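Local coordinates for putative uncharacterized protein (Photobacterium profundum, PDB 3R87) that is a hot-dog-fold protein of the 4-hydroxybenzoyl-CoA thioesterase family and probably acts as a thioesterase, hydrolysing thioester substrates, at residues 27-30 against 31-34; 69-72 against 73-76. All coordinates share one frame; numbering follows the deposited sequence. Where two conformers were deposited one is given.

Interaction 1. Residues 27-30 against 31-34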
ATOM      1  N   PRO A  27      -5.313  -8.096  -1.675  1.00  7.27           N
ATOM      2  CA  PRO A  27      -5.585  -7.344  -0.453  1.00  7.99           C
ATOM      3  C   PRO A  27      -6.181  -5.985  -0.705  1.00  7.73           C
ATOM      4  O   PRO A  27      -6.885  -5.401   0.141  1.00  9.34           O
ATOM      5  CB  PRO A  27      -4.242  -7.249   0.237  1.00  9.05           C
ATOM      6  CG  PRO A  27      -3.532  -8.490  -0.249  1.00  9.68           C
ATOM      7  CD  PRO A  27      -3.909  -8.577  -1.715  1.00  8.11           C
ATOM      8  N   ASN A  28      -5.943  -5.422  -1.904  1.00  6.78           N
ATOM      9  CA  ASN A  28      -6.458  -4.079  -2.177  1.00  7.02           C
ATOM     10  C   ASN A  28      -7.977  -4.028  -2.186  1.00  7.22           C
ATOM     11  O   ASN A  28      -8.540  -2.964  -1.933  1.00  7.55           O
ATOM     12  CB  ASN A  28      -5.912  -3.589  -3.525  1.00  7.27           C
ATOM     13  CG  ASN A  28      -4.417  -3.353  -3.459  1.00  7.42           C
ATOM     14  OD1 ASN A  28      -3.867  -3.123  -2.380  1.00 10.47           O
ATOM     15  ND2 ASN A  28      -3.746  -3.445  -4.580  1.00  7.93           N
ATOM     16  N   PHE A  29      -8.659  -5.148  -2.477  1.00  7.51           N
ATOM     17  CA  PHE A  29     -10.110  -5.093  -2.487  1.00  7.28           C
ATOM     18  C   PHE A  29     -10.675  -4.706  -1.141  1.00  7.46           C
ATOM     19  O   PHE A  29     -11.728  -4.030  -1.070  1.00  7.76           O
ATOM     20  CB  PHE A  29     -10.693  -6.403  -3.009  1.00  8.03           C
ATOM     21  CG  PHE A  29     -10.365  -6.674  -4.428  1.00  7.54           C
ATOM     22  CD1 PHE A  29     -10.831  -5.837  -5.461  1.00  9.05           C
ATOM     23  CD2 PHE A  29      -9.568  -7.744  -4.798  1.00  8.20           C
ATOM     24  CE1 PHE A  29     -10.576  -6.104  -6.765  1.00  9.15           C
ATOM     25  CE2 PHE A  29      -9.301  -8.025  -6.125  1.00  9.57           C
ATOM     26  CZ  PHE A  29      -9.814  -7.214  -7.140  1.00  9.04           C
ATOM     27  N   LEU A  30     -10.051  -5.132  -0.033  1.00  7.68           N
ATOM     28  CA  LEU A  30     -10.545  -4.706   1.258  0.50  8.01           C
ATOM     29  C   LEU A  30     -10.379  -3.229   1.487  1.00  7.26           C
ATOM     30  O   LEU A  30     -11.172  -2.613   2.217  1.00  7.84           O
ATOM     31  CB  LEU A  30      -9.957  -5.487   2.437  0.50  8.44           C
ATOM     32  CG  LEU A  30     -10.603  -6.830   2.775  0.50 11.27           C
ATOM     33  CD1 LEU A  30      -9.497  -7.557   3.621  0.50 14.31           C
ATOM     34  CD2 LEU A  30     -12.005  -6.689   3.366  0.50 11.78           C
ATOM     35  N   LYS A  31      -9.354  -2.613   0.859  1.00  7.32           N
ATOM     36  CA  LYS A  31      -9.242  -1.147   0.922  0.50  7.32           C
ATOM     37  C   LYS A  31     -10.463  -0.489   0.247  1.00  7.01           C
ATOM     38  O   LYS A  31     -11.020   0.483   0.770  1.00  7.28           O
ATOM     39  CB  LYS A  31      -7.961  -0.667   0.213  0.50  8.58           C
ATOM     40  CG  LYS A  31      -6.713  -1.168   0.839  0.50  9.92           C
ATOM     41  CD  LYS A  31      -5.473  -0.727   0.076  0.50 13.73           C
ATOM     42  CE  LYS A  31      -4.195  -1.280   0.756  0.50 19.92           C
ATOM     43  NZ  LYS A  31      -2.942  -0.500   0.424  0.50 22.73           N
ATOM     44  N   TYR A  32     -10.818  -1.000  -0.946  1.00  6.98           N
ATOM     45  CA  TYR A  32     -11.927  -0.397  -1.664  1.00  7.33           C
ATOM     46  C   TYR A  32     -13.223  -0.552  -0.866  1.00  6.76           C
ATOM     47  O   TYR A  32     -14.046   0.354  -0.849  1.00  7.50           O
ATOM     48  CB  TYR A  32     -12.111  -1.066  -3.017  1.00  7.78           C
ATOM     49  CG  TYR A  32     -10.846  -1.120  -3.883  1.00  7.34           C
ATOM     50  CD1 TYR A  32      -9.771  -0.229  -3.733  1.00  7.58           C
ATOM     51  CD2 TYR A  32     -10.745  -2.126  -4.825  1.00  8.00           C
ATOM     52  CE1 TYR A  32      -8.625  -0.401  -4.490  1.00  7.78           C
ATOM     53  CE2 TYR A  32      -9.601  -2.298  -5.600  1.00  8.78           C
ATOM     54  CZ  TYR A  32      -8.526  -1.428  -5.392  1.00  7.73           C
ATOM     55  OH  TYR A  32      -7.393  -1.665  -6.110  1.00  9.19           O
ATOM     56  N   PHE A  33     -13.392  -1.712  -0.203  1.00  6.79           N
ATOM     57  CA  PHE A  33     -14.554  -1.917   0.622  1.00  7.16           C
ATOM     58  C   PHE A  33     -14.584  -0.931   1.776  1.00  6.87           C
ATOM     59  O   PHE A  33     -15.641  -0.426   2.137  1.00  7.35           O
ATOM     60  CB  PHE A  33     -14.637  -3.341   1.094  1.00  7.32           C
ATOM     61  CG  PHE A  33     -14.970  -4.370   0.054  1.00  7.56           C
ATOM     62  CD1 PHE A  33     -15.467  -4.046  -1.204  1.00  8.12           C
ATOM     63  CD2 PHE A  33     -14.857  -5.722   0.353  1.00  9.10           C
ATOM     64  CE1 PHE A  33     -15.863  -4.998  -2.112  1.00  9.34           C
ATOM     65  CE2 PHE A  33     -15.250  -6.691  -0.580  1.00 10.63           C
ATOM     66  CZ  PHE A  33     -15.739  -6.338  -1.811  1.00 10.01           C
ATOM     67  N   GLU A  34     -13.413  -0.650   2.382  1.00  7.20           N
ATOM     68  CA  GLU A  34     -13.318   0.324   3.452  1.00  7.55           C
ATOM     69  C   GLU A  34     -13.770   1.707   2.958  1.00  7.25           C
ATOM     70  O   GLU A  34     -14.562   2.378   3.641  1.00  7.67           O
ATOM     71  CB  GLU A  34     -11.906   0.350   4.025  1.00  8.07           C
ATOM     72  CG  GLU A  34     -11.789   1.061   5.347  1.00  9.56           C
ATOM     73  CD  GLU A  34     -11.838   2.611   5.276  1.00 10.60           C
ATOM     74  OE1 GLU A  34     -11.355   3.180   4.341  1.00 11.65           O
ATOM     75  OE2 GLU A  34     -12.327   3.264   6.223  1.00 14.18           O
TER
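The amide of Tyr-32 donates to the carbonyl of Asn-28, with N and O 3.2 Å apart. One residue on, Phe-33 N reaches Phe-29 O at 3.0 Å, and Glu-34 N bonds to Leu-30 O at the same separation. Asn-28 O has a second neighbour: it lies 3.4 Å above the plane of the Tyr-32 ring, over its centre. That placement follows from the first torsion of Tyr-32 (chi1 -53°), which sets CG beside its own backbone N and lays the ring back along the preceding turn. There Tyr-32 OH approaches Asn-28 CB, while its polar partner is the carboxylate of Asp-17. Asn-28 ND2 bonds to the backbone O of the same Asp-17. The hydroxyl and the amide thus give two buried side chains polar ends that Asp-17 satisfies, tying the first turn to one loop. Alongside Asn-28 runs the extended Lys-31 chain, its CE 3.7 Å from Asn-28 OD1 in the conformer described. The packing begins where Phe-29 CD1 meets Tyr-32 CE2 at 3.7 Å, the two ring planes perpendicular. Phe-29 and Phe-33, large and apolar, press on Val-96 and Val-106 of the sheet; Leu-30 touches Ala-62 and Met-64 of strand 56-66, and also Pro-27 of the second subunit. The i to i+4 bonds make 28-34 alpha-helical, and with Phe-29 and Phe-33 facing strands 89-97 and 106-115, helix 28-41 is consistent with the "sausage" helix of the hot-dog fold, wrapped by the curved antiparallel sheet.

Interaction 2. Residues 69-72 against 73-76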
ATOM      1  N   GLY A  69     -10.410 -11.659 -12.022  1.00  9.73           N
ATOM      2  CA  GLY A  69      -9.361 -10.671 -11.961  1.00  9.61           C
ATOM      3  C   GLY A  69      -9.834  -9.326 -12.482  1.00  9.26           C
ATOM      4  O   GLY A  69     -10.575  -9.228 -13.476  1.00 11.93           O
ATOM      5  N   VAL A  70      -9.439  -8.251 -11.847  1.00  8.22           N
ATOM      6  CA  VAL A  70      -9.766  -6.898 -12.219  1.00  8.33           C
ATOM      7  C   VAL A  70      -8.513  -6.274 -12.854  1.00  8.18           C
ATOM      8  O   VAL A  70      -7.395  -6.481 -12.387  1.00  8.57           O
ATOM      9  CB  VAL A  70     -10.247  -6.125 -11.008  1.00  8.47           C
ATOM     10  CG1 VAL A  70     -10.496  -4.676 -11.304  1.00 10.20           C
ATOM     11  CG2 VAL A  70     -11.520  -6.774 -10.367  1.00  9.68           C
ATOM     12  N   GLU A  71      -8.702  -5.482 -13.914  1.00  9.08           N
ATOM     13  CA  GLU A  71      -7.599  -5.002 -14.716  1.00  9.32           C
ATOM     14  C   GLU A  71      -7.362  -3.503 -14.617  1.00  8.18           C
ATOM     15  O   GLU A  71      -8.239  -2.702 -14.289  1.00  8.71           O
ATOM     16  CB  GLU A  71      -7.814  -5.386 -16.177  1.00 12.77           C
ATOM     17  CG  GLU A  71      -7.806  -6.906 -16.321  1.00 16.33           C
ATOM     18  CD  GLU A  71      -8.130  -7.408 -17.671  1.00 24.40           C
ATOM     19  OE1 GLU A  71      -8.149  -6.662 -18.622  1.00 28.09           O
ATOM     20  OE2 GLU A  71      -8.478  -8.599 -17.778  1.00 29.79           O
ATOM     21  N   PHE A  72      -6.118  -3.120 -14.918  1.00  9.05           N
ATOM     22  CA  PHE A  72      -5.705  -1.724 -14.992  1.00  8.63           C
ATOM     23  C   PHE A  72      -6.661  -0.888 -15.812  1.00  8.11           C
ATOM     24  O   PHE A  72      -7.081  -1.299 -16.914  1.00  9.14           O
ATOM     25  CB  PHE A  72      -4.304  -1.656 -15.612  1.00  8.97           C
ATOM     26  CG  PHE A  72      -3.837  -0.253 -15.835  1.00  9.10           C
ATOM     27  CD1 PHE A  72      -3.624   0.623 -14.789  1.00  9.09           C
ATOM     28  CD2 PHE A  72      -3.589   0.185 -17.131  1.00 10.55           C
ATOM     29  CE1 PHE A  72      -3.207   1.936 -15.007  1.00  9.90           C
ATOM     30  CE2 PHE A  72      -3.171   1.516 -17.334  1.00 11.96           C
ATOM     31  CZ  PHE A  72      -2.976   2.363 -16.301  1.00 11.25           C
ATOM     32  N   ALA A  73      -6.951   0.290 -15.290  1.00  8.12           N
ATOM     33  CA  ALA A  73      -7.727   1.359 -15.950  1.00  9.00           C
ATOM     34  C   ALA A  73      -9.217   1.076 -15.959  1.00  9.01           C
ATOM     35  O   ALA A  73      -9.978   1.915 -16.430  1.00 11.11           O
ATOM     36  CB  ALA A  73      -7.182   1.688 -17.350  1.00 10.51           C
ATOM     37  N   GLU A  74      -9.686  -0.039 -15.422  1.00  8.76           N
ATOM     38  CA  GLU A  74     -11.103  -0.241 -15.210  1.00  8.94           C
ATOM     39  C   GLU A  74     -11.613   0.702 -14.133  1.00  8.63           C
ATOM     40  O   GLU A  74     -10.923   0.925 -13.121  1.00  9.94           O
ATOM     41  CB  GLU A  74     -11.422  -1.691 -14.890  1.00  9.66           C
ATOM     42  CG  GLU A  74     -11.137  -2.571 -16.087  1.00 10.81           C
ATOM     43  CD  GLU A  74     -11.406  -4.044 -15.945  1.00 11.35           C
ATOM     44  OE1 GLU A  74     -11.374  -4.710 -17.034  1.00 14.48           O
ATOM     45  OE2 GLU A  74     -11.474  -4.599 -14.839  1.00 11.12           O
ATOM     46  N   ILE A  75     -12.840   1.183 -14.310  1.00  8.70           N
ATOM     47  CA  ILE A  75     -13.569   1.842 -13.268  1.00  9.22           C
ATOM     48  C   ILE A  75     -14.615   0.849 -12.794  1.00  9.12           C
ATOM     49  O   ILE A  75     -15.581   0.561 -13.494  1.00 11.54           O
ATOM     50  CB  ILE A  75     -14.175   3.183 -13.668  1.00 10.46           C
ATOM     51  CG1 ILE A  75     -13.049   4.144 -14.158  1.00 12.17           C
ATOM     52  CG2 ILE A  75     -14.903   3.772 -12.441  1.00 14.36           C
ATOM     53  CD1 ILE A  75     -13.614   5.456 -14.704  1.00 16.51           C
ATOM     54  N   CYS A  76     -14.377   0.274 -11.634  1.00  9.10           N
ATOM     55  CA  CYS A  76     -15.292  -0.700 -11.051  0.90  9.02           C
ATOM     56  C   CYS A  76     -16.298  -0.005 -10.189  1.00  8.84           C
ATOM     57  O   CYS A  76     -16.145   1.153  -9.778  1.00 11.43           O
ATOM     58  CB  CYS A  76     -14.496  -1.658 -10.196  0.90 11.02           C
ATOM     59  SG  CYS A  76     -13.423  -2.738 -11.158  0.90 13.57           S
TER
HETATM   60  O   HOH W   1     -10.027  -3.802 -19.211  1.00 22.35           O
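Glu-74 takes chi1 -66°, which turns CG beside its own backbone N, and the chain then runs extended (chi2 -180°), carrying the carboxylate back across the turn to Glu-71. There Glu-74 OE2 accepts the Glu-71 amide at 3.1 Å along a nearly straight N-H line, the donor lying well above the carboxylate plane. The backbone closes the turn itself: Glu-74 N donates to Glu-71 O at 3.2 Å, the bond of a type II beta turn from Glu-71 to Glu-74. Ala-73 occupies its third position with a positive phi of 76°, a conformation glycine adopts more easily, and its small CB sits over one face of the Phe-72 ring, a CH-pi contact 4.0 Å from the centroid. Two glutamates this close would be expected to repel, with Glu-71 OE1 and Glu-74 OE1 4.1 Å apart; a water donates to both, weakly to Glu-71, and Arg-98 forms a salt bridge with Glu-74. Flanking the turn, Val-70 CG1 packs on Cys-76 SG, at 3.5 Å in one of the two cysteine conformers. The turn leads from the loop after strand 56-66 into strand 75-85, whose start is bonded to strand 7-12, while Phe-72 meets Tyr-15 edge-to-face and reaches neighbouring subunits.

Interaction 1 belongs to the core and interaction 2 to the periphery: their centres lie about 7 Å and 18 Å from the centre of the chain. The helical residues 28-34 rely on repeated backbone bonds and large apolar side chains facing the sheet, whereas the turn within 69-76 has a single turn bond reinforced by a carboxylate, with partly exposed glutamates, a water and Arg-98. The two meet directly, Phe-29 CZ lying 3.7 Å from Val-70 CG2, which joins buried Val-70, just before the turn, to the start of the helix. Val-24 touches both of these residues. Each region also contacts the third subunit, linking both to the tetramer.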